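Local coordinates for flavin reductase domain protein, FMN-binding (Shewanella baltica, PDB 3HMZ) that binds flavin mononucleotide and probably acts as an NAD(P)-dependent oxidoreductase of the flavoredoxin family, at residues L64-K69 / Q146-I151; D160-N165 / T173-K178. All coordinates share one frame; numbering follows the deposited sequence.

Followed from the N terminus, the chain runs through strand 58-63 into the loop 64-69, which leads to helix 69-77 and forms part of the FMN pocket. Contact 1 closes when the chain returns 77 residues later, at the turn between helix 141-147 and strand 149-160, so it joins the flavin-side loop to the start of a long strand of the main antiparallel sheet. Contact 2 opens at the far end of that same strand: 160-165, which includes the first strand of the short 164-165/168-169 hairpin, meets 173-178 just after the hairpin, closing a short loop. The contacts are in series, neither nested nor crossed, and their centres lie about 31 Å apart on opposite sides of the chain's centre.

Contact 1: L64-K69 / Q146-I151; sequences LDKMTK and QYDLFI. With FMN (flavin mononucleotide), chain B; EDO (1,2-ethanediol), chain I; EDO (1,2-ethanediol), chain J.
D148 and L64 meet first through their backbones: L64 N donates to D148 O at 2.9 Å. D148 has positive phi and turns the chain from helix 141-147 into its strand. Its CG lies anti to its own carbonyl carbon (chi1 -60°), and the carboxylate faces the loop. There K66, whose chain stays extended until it bends at chi4 (72°), crosses it at about a right angle and brings NZ to the syn side of D148 OD1, 2.8 Å away, in a salt bridge. R71 makes a second salt bridge to that oxygen, while K66 NZ also donates to L145 O. On the other carboxylate oxygen, a water donates to D148 OD2 and accepts from K66 N, bridging side chain and loop backbone.

The loop is a type I turn from D65 to T68 with an Asx turn inside it, M67 N reaching D65 OD1 on its anti side, and it links strand 58-63, which lies between strands 41-55 and 149-160 of the antiparallel sheet, to helix 69-77. D65 N binds FMN O2 at 2.8 Å and, where T68 caps that helix, K69 N donates to phosphate oxygen O3P at 2.9 Å.

L64 also lays CD1 over one face of the F150 ring, offset toward the rim, in a CH-pi contact 3.9 Å from the centroid; its side chain also touches M45 and I74.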
loop_
_atom_site.group_PDB
_atom_site.type_symbol
_atom_site.label_atom_id
_atom_site.label_comp_id
_atom_site.label_asym_id
_atom_site.label_seq_id
_atom_site.Cartn_x
_atom_site.Cartn_y
_atom_site.Cartn_z
ATOM N N LEU A 64 13.235 -0.149 -2.617
ATOM C CA LEU A 64 14.033 0.549 -3.636
ATOM C C LEU A 64 14.992 -0.431 -4.283
ATOM O O LEU A 64 15.912 -0.927 -3.641
ATOM C CB LEU A 64 14.795 1.698 -3.015
ATOM C CG LEU A 64 13.985 2.741 -2.236
ATOM C CD1 LEU A 64 14.932 3.690 -1.454
ATOM C CD2 LEU A 64 13.035 3.485 -3.141
ATOM N N ASP A 65 14.811 -0.676 -5.567
ATOM C CA ASP A 65 15.660 -1.624 -6.282
ATOM C C ASP A 65 17.112 -1.117 -6.317
ATOM O O ASP A 65 17.368 0.079 -6.414
ATOM C CB ASP A 65 15.128 -1.847 -7.675
ATOM C CG ASP A 65 15.780 -3.015 -8.352
ATOM O OD1 ASP A 65 16.834 -2.805 -8.991
ATOM O OD2 ASP A 65 15.232 -4.144 -8.247
ATOM N N LYS A 66 18.046 -2.062 -6.219
ATOM C CA LYS A 66 19.473 -1.754 -6.287
ATOM C C LYS A 66 19.917 -1.006 -7.560
ATOM O O LYS A 66 20.970 -0.380 -7.525
ATOM C CB LYS A 66 20.300 -3.047 -6.145
ATOM C CG LYS A 66 20.211 -3.621 -4.754
ATOM C CD LYS A 66 21.148 -4.828 -4.583
ATOM C CE LYS A 66 21.100 -5.404 -3.185
ATOM N NZ LYS A 66 19.856 -6.126 -2.861
HETATM N N MSE A 67 19.167 -1.128 -8.656
HETATM C CA MSE A 67 19.466 -0.482 -9.947
HETATM C C MSE A 67 19.124 1.014 -9.938
HETATM O O MSE A 67 19.515 1.743 -10.853
HETATM C CB MSE A 67 18.701 -1.150 -11.128
HETATM C CG MSE A 67 17.184 -0.707 -11.354
HETATM SE SE MSE A 67 16.124 -1.440 -12.865
HETATM C CE MSE A 67 15.993 -3.333 -12.421
ATOM N N THR A 68 18.369 1.474 -8.935
ATOM C CA THR A 68 17.910 2.866 -8.991
ATOM C C THR A 68 18.894 3.910 -8.508
ATOM O O THR A 68 19.572 3.724 -7.494
ATOM C CB THR A 68 16.569 3.076 -8.257
ATOM O OG1 THR A 68 16.723 2.956 -6.843
ATOM C CG2 THR A 68 15.491 2.155 -8.757
ATOM N N LYS A 69 18.976 5.011 -9.252
ATOM C CA LYS A 69 19.814 6.137 -8.851
ATOM C C LYS A 69 19.263 6.760 -7.578
ATOM O O LYS A 69 20.005 7.128 -6.691
ATOM C CB LYS A 69 19.954 7.175 -9.971
ATOM C CG LYS A 69 20.896 8.347 -9.644
ATOM C CD LYS A 69 22.344 7.929 -9.350
ATOM C CE LYS A 69 23.030 7.360 -10.518
ATOM N NZ LYS A 69 24.540 7.261 -10.166
ATOM N N GLN A 146 19.295 -7.411 1.891
ATOM C CA GLN A 146 18.544 -8.657 1.656
ATOM C C GLN A 146 17.193 -8.468 0.973
ATOM O O GLN A 146 16.822 -9.258 0.127
ATOM C CB GLN A 146 18.338 -9.422 2.966
ATOM C CG GLN A 146 19.639 -9.844 3.635
ATOM C CD GLN A 146 20.494 -10.668 2.723
ATOM O OE1 GLN A 146 19.995 -11.466 1.948
ATOM N NE2 GLN A 146 21.803 -10.476 2.818
ATOM N N TYR A 147 16.487 -7.395 1.341
ATOM C CA TYR A 147 15.122 -7.147 0.847
ATOM C C TYR A 147 14.925 -5.843 0.132
ATOM O O TYR A 147 13.793 -5.550 -0.230
ATOM C CB TYR A 147 14.165 -7.189 2.049
ATOM C CG TYR A 147 14.200 -8.474 2.845
ATOM C CD1 TYR A 147 13.735 -9.655 2.289
ATOM C CD2 TYR A 147 14.650 -8.488 4.161
ATOM C CE1 TYR A 147 13.798 -10.857 3.012
ATOM C CE2 TYR A 147 14.684 -9.676 4.904
ATOM C CZ TYR A 147 14.233 -10.844 4.325
ATOM O OH TYR A 147 14.227 -12.019 5.064
ATOM N N ASP A 148 15.965 -5.030 -0.067
ATOM C CA ASP A 148 15.766 -3.707 -0.730
ATOM C C ASP A 148 14.734 -2.865 0.026
ATOM O O ASP A 148 14.089 -2.007 -0.539
ATOM C CB ASP A 148 15.390 -3.897 -2.215
ATOM C CG ASP A 148 16.452 -4.632 -2.983
ATOM O OD1 ASP A 148 17.644 -4.461 -2.603
ATOM O OD2 ASP A 148 16.102 -5.395 -3.909
ATOM N N LEU A 149 14.624 -3.088 1.330
ATOM C CA LEU A 149 13.562 -2.509 2.172
ATOM C C LEU A 149 14.139 -1.433 3.059
ATOM O O LEU A 149 15.020 -1.700 3.895
ATOM C CB LEU A 149 12.952 -3.625 2.997
ATOM C CG LEU A 149 11.820 -3.318 3.974
ATOM C CD1 LEU A 149 10.630 -2.702 3.206
ATOM C CD2 LEU A 149 11.436 -4.549 4.758
ATOM N N PHE A 150 13.590 -0.230 2.921
ATOM C CA PHE A 150 14.043 0.948 3.610
ATOM C C PHE A 150 12.965 1.436 4.554
ATOM O O PHE A 150 11.799 1.418 4.192
ATOM C CB PHE A 150 14.403 2.034 2.581
ATOM C CG PHE A 150 15.621 1.699 1.768
ATOM C CD1 PHE A 150 15.586 0.773 0.771
ATOM C CD2 PHE A 150 16.827 2.352 2.027
ATOM C CE1 PHE A 150 16.720 0.418 0.060
ATOM C CE2 PHE A 150 17.973 2.042 1.293
ATOM C CZ PHE A 150 17.931 1.071 0.327
ATOM N N ILE A 151 13.353 1.807 5.762
ATOM C CA ILE A 151 12.492 2.333 6.822
ATOM C C ILE A 151 12.875 3.762 7.097
ATOM O O ILE A 151 14.073 4.074 7.225
ATOM C CB ILE A 151 12.625 1.470 8.119
ATOM C CG1 ILE A 151 12.009 0.089 7.864
ATOM C CG2 ILE A 151 11.938 2.159 9.311
ATOM C CD1 ILE A 151 12.305 -0.916 8.964
HETATM N N1 FMN B . 11.024 0.774 -8.340
HETATM C C2 FMN B . 11.303 0.420 -7.042
HETATM O O2 FMN B . 12.473 0.218 -6.715
HETATM N N3 FMN B . 10.267 0.332 -6.131
HETATM C C4 FMN B . 8.965 0.542 -6.463
HETATM O O4 FMN B . 8.082 0.413 -5.574
HETATM C C4A FMN B . 8.692 0.881 -7.798
HETATM N N5 FMN B . 7.398 1.131 -8.216
HETATM C C5A FMN B . 7.115 1.659 -9.467
HETATM C C6 FMN B . 5.818 2.076 -9.805
HETATM C C7 FMN B . 5.528 2.585 -11.066
HETATM C C7M FMN B . 4.144 3.043 -11.405
HETATM C C8 FMN B . 6.552 2.676 -12.013
HETATM C C8M FMN B . 6.286 3.215 -13.404
HETATM C C9 FMN B . 7.831 2.270 -11.660
HETATM C C9A FMN B . 8.158 1.759 -10.413
HETATM N N10 FMN B . 9.440 1.364 -10.041
HETATM C C10 FMN B . 9.721 0.999 -8.734
HETATM C "C1'" FMN B . 10.621 1.550 -10.955
HETATM C "C2'" FMN B . 11.419 2.843 -10.741
HETATM O "O2'" FMN B . 10.563 3.986 -10.574
HETATM C "C3'" FMN B . 12.309 2.992 -11.970
HETATM O "O3'" FMN B . 13.256 1.926 -11.982
HETATM C "C4'" FMN B . 12.950 4.386 -12.116
HETATM O "O4'" FMN B . 13.339 4.518 -13.480
HETATM C "C5'" FMN B . 14.148 4.622 -11.218
HETATM O "O5'" FMN B . 14.663 5.918 -11.528
HETATM P P FMN B . 16.115 6.351 -11.011
HETATM O O1P FMN B . 16.345 7.673 -11.721
HETATM O O2P FMN B . 16.122 6.449 -9.512
HETATM O O3P FMN B . 17.097 5.294 -11.445
HETATM C C1 EDO I . 12.220 -4.216 -6.115
HETATM O O1 EDO I . 12.610 -4.170 -7.492
HETATM C C2 EDO I . 13.421 -4.591 -5.257
HETATM O O2 EDO I . 13.551 -6.003 -5.045
HETATM C C1 EDO J . 23.430 2.000 -9.646
HETATM O O1 EDO J . 22.967 1.221 -10.764
HETATM C C2 EDO J . 22.602 3.278 -9.514
HETATM O O2 EDO J . 22.446 3.950 -10.790
HETATM O O HOH W 1 17.347 -4.950 -6.179
#

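Contact 2: D160-N165 / T173-K178; sequences DTQVFN and TAPADK. With EDO (1,2-ethanediol), chain H.
The backbones approach most closely at V163 and A174, whose CA atoms are 5.4 Å apart, where the two stretches of loop around them pass without a direct backbone hydrogen bond between them. A water spans this approach instead, donating to Q162 O and lying 3.0 Å from T173 OG1. K178 is the residue with the most surface buried here. Extended beyond CG, it sends NZ between two acceptors, with D160 OD2 at 2.7 Å on the syn lone pair of the carboxylate and Q162 OE1, also at 2.7 Å, in the plane of the amide carbonyl. N12 gives the ammonium a third oxygen from outside the segments.

D160 ends strand 149-160 and starts an Asx turn, its OD1 receiving Q162 N from above the carboxylate plane at 2.9 Å. D160 O accepts from both V163 N and F164 N, so the chain is curled tightly before it enters the 164-165/168-169 hairpin, beyond which 173-178 folds back over the turn. Because one D160 carboxylate oxygen is tied to the turn and the other to the lysine, an alanine here would probably leave the K178 ammonium without its charged mate and the Q162 N-H without this acceptor.

Q162 CG stands anti to the backbone N (chi1 -168°), carrying the amide across to P175, whose CD approaches Q162 CD to 3.4 Å. Deeper in, V163 CG2 rests 3.9 Å from A174 CB, and S130 and F171 pack on the same valine.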
loop_
_atom_site.group_PDB
_atom_site.type_symbol
_atom_site.label_atom_id
_atom_site.label_comp_id
_atom_site.label_asym_id
_atom_site.label_seq_id
_atom_site.Cartn_x
_atom_site.Cartn_y
_atom_site.Cartn_z
ATOM N N ASP A 160 -2.170 19.564 -0.031
ATOM C CA ASP A 160 -3.068 20.500 -0.719
ATOM C C ASP A 160 -4.416 20.433 -0.012
ATOM O O ASP A 160 -5.095 19.399 -0.070
ATOM C CB ASP A 160 -3.144 20.068 -2.188
ATOM C CG ASP A 160 -4.114 20.825 -3.000
ATOM O OD1 ASP A 160 -4.926 21.609 -2.483
ATOM O OD2 ASP A 160 -4.045 20.584 -4.230
ATOM N N THR A 161 -4.832 21.557 0.569
ATOM C CA THR A 161 -6.051 21.580 1.350
ATOM C C THR A 161 -7.323 21.353 0.558
ATOM O O THR A 161 -8.351 21.085 1.159
ATOM C CB THR A 161 -6.200 22.881 2.138
ATOM O OG1 THR A 161 -6.224 23.998 1.242
ATOM C CG2 THR A 161 -5.040 23.040 3.176
ATOM N N GLN A 162 -7.285 21.507 -0.759
ATOM C CA GLN A 162 -8.477 21.152 -1.552
ATOM C C GLN A 162 -8.742 19.636 -1.569
ATOM O O GLN A 162 -9.907 19.217 -1.743
ATOM C CB GLN A 162 -8.337 21.617 -2.979
ATOM C CG GLN A 162 -9.665 21.532 -3.722
ATOM C CD GLN A 162 -9.624 22.171 -5.074
ATOM O OE1 GLN A 162 -8.618 22.105 -5.784
ATOM N NE2 GLN A 162 -10.773 22.797 -5.463
ATOM N N VAL A 163 -7.686 18.835 -1.371
ATOM C CA VAL A 163 -7.905 17.386 -1.441
ATOM C C VAL A 163 -7.667 16.666 -0.120
ATOM O O VAL A 163 -8.249 15.638 0.082
ATOM C CB VAL A 163 -7.161 16.789 -2.625
ATOM C CG1 VAL A 163 -5.687 16.885 -2.390
ATOM C CG2 VAL A 163 -7.596 15.372 -2.898
ATOM N N PHE A 164 -6.883 17.235 0.813
ATOM C CA PHE A 164 -6.707 16.664 2.140
ATOM C C PHE A 164 -6.674 17.812 3.126
ATOM O O PHE A 164 -5.879 18.749 2.988
ATOM C CB PHE A 164 -5.415 15.860 2.234
ATOM C CG PHE A 164 -5.235 15.143 3.550
ATOM C CD1 PHE A 164 -4.687 15.782 4.653
ATOM C CD2 PHE A 164 -5.620 13.827 3.689
ATOM C CE1 PHE A 164 -4.519 15.095 5.855
ATOM C CE2 PHE A 164 -5.443 13.139 4.853
ATOM C CZ PHE A 164 -4.893 13.764 5.948
ATOM N N ASN A 165 -7.548 17.762 4.111
ATOM C CA ASN A 165 -7.559 18.812 5.149
ATOM C C ASN A 165 -8.141 18.267 6.426
ATOM O O ASN A 165 -8.949 17.314 6.414
ATOM C CB ASN A 165 -8.286 20.074 4.652
ATOM C CG ASN A 165 -9.736 19.823 4.294
ATOM O OD1 ASN A 165 -10.551 19.461 5.135
ATOM N ND2 ASN A 165 -10.061 20.000 3.008
ATOM N N THR A 173 -15.116 15.626 -3.178
ATOM C CA THR A 173 -15.381 17.026 -3.460
ATOM C C THR A 173 -14.298 17.766 -4.199
ATOM O O THR A 173 -14.593 18.780 -4.811
ATOM C CB THR A 173 -15.768 17.801 -2.167
ATOM O OG1 THR A 173 -14.727 17.674 -1.189
ATOM C CG2 THR A 173 -17.066 17.251 -1.601
ATOM N N ALA A 174 -13.064 17.255 -4.214
ATOM C CA ALA A 174 -11.988 17.887 -4.929
ATOM C C ALA A 174 -12.134 17.625 -6.434
ATOM O O ALA A 174 -12.824 16.685 -6.834
ATOM C CB ALA A 174 -10.621 17.307 -4.462
ATOM N N PRO A 175 -11.436 18.408 -7.273
ATOM C CA PRO A 175 -11.438 18.104 -8.701
ATOM C C PRO A 175 -11.012 16.664 -8.989
ATOM O O PRO A 175 -10.140 16.137 -8.317
ATOM C CB PRO A 175 -10.416 19.078 -9.269
ATOM C CG PRO A 175 -10.471 20.210 -8.350
ATOM C CD PRO A 175 -10.659 19.618 -7.002
ATOM N N ALA A 176 -11.637 16.047 -9.978
ATOM C CA ALA A 176 -11.337 14.669 -10.336
ATOM C C ALA A 176 -9.857 14.432 -10.635
ATOM O O ALA A 176 -9.335 13.367 -10.318
ATOM C CB ALA A 176 -12.176 14.250 -11.545
ATOM N N ASP A 177 -9.175 15.412 -11.227
ATOM C CA ASP A 177 -7.763 15.233 -11.569
ATOM C C ASP A 177 -6.816 15.281 -10.366
ATOM O O ASP A 177 -5.617 15.146 -10.571
ATOM C CB ASP A 177 -7.294 16.092 -12.734
ATOM C CG ASP A 177 -7.196 17.528 -12.427
ATOM O OD1 ASP A 177 -7.432 17.973 -11.280
ATOM O OD2 ASP A 177 -6.835 18.255 -13.413
ATOM N N LYS A 178 -7.342 15.470 -9.150
ATOM C CA LYS A 178 -6.493 15.400 -7.954
ATOM C C LYS A 178 -6.541 14.030 -7.285
ATOM O O LYS A 178 -5.845 13.788 -6.309
ATOM C CB LYS A 178 -6.825 16.504 -6.961
ATOM C CG LYS A 178 -6.506 17.897 -7.517
ATOM C CD LYS A 178 -6.512 18.964 -6.424
ATOM C CE LYS A 178 -6.115 20.271 -6.975
ATOM N NZ LYS A 178 -6.034 21.367 -5.935
HETATM C C1 EDO H . -3.659 19.707 -11.157
HETATM O O1 EDO H . -3.869 18.477 -10.412
HETATM C C2 EDO H . -4.044 19.450 -12.615
HETATM O O2 EDO H . -5.044 20.253 -13.221
HETATM O O HOH W 2 -12.491 19.668 -1.363
#